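Local coordinates for putative uncharacterized protein (Mycobacterium abscessus, PDB 3RR6) that is of unknown function but belongs to the fumarylacetoacetate hydrolase family and may bind metal and have isomerase or acetylpyruvate hydrolase activity, at residues A[9-14]-A[55-60]. Residues are numbered along the deposited sequence; the frame is centred on the assembly and turned at random.
Sequences RIASPD and DVRLLA
Arg57 O is gripped by two groups of the neighbouring strand: Ala11 N donates a hydrogen bond of 2.9 Å to it in the carbonyl plane, and Ile10 CA makes a CA-H...O contact of 3.2 Å with the same oxygen. This is a short antiparallel strand pairing of two bridges in the Rv2993c-like N-terminal region, where the strand 57-58 pairs with the end of the strand 6-12. Ala11 and Arg57 form the hydrogen-bonded pair, completed by Arg57 N to Ala11 O, whereas Ile10 and Leu58 form a non-hydrogen-bonded pair with a CA-CA separation of 4.6 Å. Leu59 N to Arg9 O adds a further, nearly straight bond (171° at the hydrogen), and a water linking Arg9 N to Leu59 O extends the pairing.

On the face carrying Ile10, its CD1 meets Val56 CG1 at 3.7 Å while CG2 approaches Val56 CG2 as the two side chains cross at an angle, and Trp51 of the strand 49-52 packs against both residues. Ala11 and Arg57 share the opposite face: in one of the two Arg57 conformers, a bend at chi3 (83°) tentatively sets a guanidinium face against Ala11 CB, offset toward the rim. Leu59 points toward the strand 6-12, its CD1 3.7 Å from Ile10 C. The Arg9 side chain crosses Leu59 at about a right angle, likewise bent at chi3, and its NH1 donates to Ala60 O at 2.9 Å, the oxygen lying almost within the guanidinium plane.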
# COMPACT_ATOMS: atom_id res chain seq x y z
N ARG A 9 -13.60 1.05 0.88
CA ARG A 9 -14.62 0.13 0.41
C ARG A 9 -15.08 -0.71 1.59
O ARG A 9 -14.27 -1.08 2.45
CB ARG A 9 -14.08 -0.77 -0.70
CG ARG A 9 -13.80 -0.02 -2.00
CD ARG A 9 -13.08 -0.87 -3.03
NE ARG A 9 -13.91 -1.98 -3.50
CZ ARG A 9 -13.75 -3.26 -3.20
NH1 ARG A 9 -12.78 -3.68 -2.39
NH2 ARG A 9 -14.59 -4.16 -3.71
N ILE A 10 -16.37 -0.97 1.64
CA ILE A 10 -16.94 -1.78 2.72
C ILE A 10 -17.86 -2.85 2.20
O ILE A 10 -18.42 -2.72 1.11
CB ILE A 10 -17.71 -0.93 3.76
CG1 ILE A 10 -18.83 -0.13 3.08
CG2 ILE A 10 -16.76 -0.02 4.50
CD1 ILE A 10 -20.04 0.06 3.94
N ALA A 11 -17.98 -3.91 2.99
CA ALA A 11 -19.04 -4.89 2.85
C ALA A 11 -20.05 -4.57 3.95
O ALA A 11 -19.72 -4.62 5.14
CB ALA A 11 -18.47 -6.29 3.02
N SER A 12 -21.26 -4.19 3.55
CA SER A 12 -22.35 -3.92 4.49
C SER A 12 -23.38 -5.06 4.42
O SER A 12 -23.26 -5.96 3.59
CB SER A 12 -23.00 -2.58 4.16
OG SER A 12 -23.78 -2.66 2.97
N PRO A 13 -24.41 -5.03 5.30
CA PRO A 13 -25.51 -5.97 5.12
C PRO A 13 -26.26 -5.77 3.79
O PRO A 13 -26.88 -6.70 3.29
CB PRO A 13 -26.45 -5.67 6.30
CG PRO A 13 -25.59 -4.99 7.31
CD PRO A 13 -24.55 -4.24 6.54
N ASP A 14 -26.17 -4.56 3.23
CA ASP A 14 -26.87 -4.21 2.01
C ASP A 14 -25.97 -4.29 0.77
O ASP A 14 -26.37 -3.83 -0.31
CB ASP A 14 -27.46 -2.80 2.12
CG ASP A 14 -28.20 -2.58 3.43
OD1 ASP A 14 -29.31 -3.14 3.60
OD2 ASP A 14 -27.69 -1.84 4.30
N ASP A 55 -20.50 -1.22 12.25
CA ASP A 55 -21.45 -2.18 11.68
C ASP A 55 -21.03 -2.79 10.34
O ASP A 55 -21.71 -3.68 9.83
CB ASP A 55 -22.82 -1.51 11.48
CG ASP A 55 -23.51 -1.16 12.80
OD1 ASP A 55 -22.93 -1.40 13.88
OD2 ASP A 55 -24.64 -0.64 12.74
N VAL A 56 -19.94 -2.30 9.76
CA VAL A 56 -19.50 -2.75 8.44
C VAL A 56 -18.07 -3.26 8.47
O VAL A 56 -17.35 -3.10 9.47
CB VAL A 56 -19.66 -1.64 7.38
CG1 VAL A 56 -21.13 -1.21 7.28
CG2 VAL A 56 -18.76 -0.45 7.69
N ARG A 57 -17.66 -3.89 7.38
CA ARG A 57 -16.34 -4.50 7.27
C ARG A 57 -15.53 -3.80 6.18
O ARG A 57 -15.95 -3.78 5.03
CB ARG A 57 -16.47 -5.98 6.94
CG ARG A 57 -15.19 -6.77 7.14
CD ARG A 57 -15.42 -8.27 6.96
NE ARG A 57 -15.38 -8.67 5.55
CZ ARG A 57 -16.45 -9.05 4.85
NH1 ARG A 57 -17.65 -9.09 5.43
NH2 ARG A 57 -16.32 -9.40 3.58
N LEU A 58 -14.39 -3.23 6.57
CA LEU A 58 -13.48 -2.59 5.63
C LEU A 58 -12.84 -3.64 4.72
O LEU A 58 -12.39 -4.70 5.18
CB LEU A 58 -12.37 -1.83 6.36
CG LEU A 58 -12.77 -0.54 7.07
CD1 LEU A 58 -11.66 -0.06 8.00
CD2 LEU A 58 -13.14 0.53 6.05
N LEU A 59 -12.82 -3.33 3.43
CA LEU A 59 -12.18 -4.14 2.39
C LEU A 59 -10.94 -3.41 1.90
O LEU A 59 -10.63 -2.32 2.38
CB LEU A 59 -13.15 -4.34 1.23
CG LEU A 59 -14.53 -4.89 1.59
CD1 LEU A 59 -15.41 -4.93 0.36
CD2 LEU A 59 -14.40 -6.27 2.22
N ALA A 60 -10.22 -3.98 0.93
CA ALA A 60 -9.17 -3.20 0.27
C ALA A 60 -9.82 -1.94 -0.30
O ALA A 60 -10.93 -2.02 -0.82
CB ALA A 60 -8.51 -4.00 -0.85
O HOH W 1 -11.26 0.36 2.63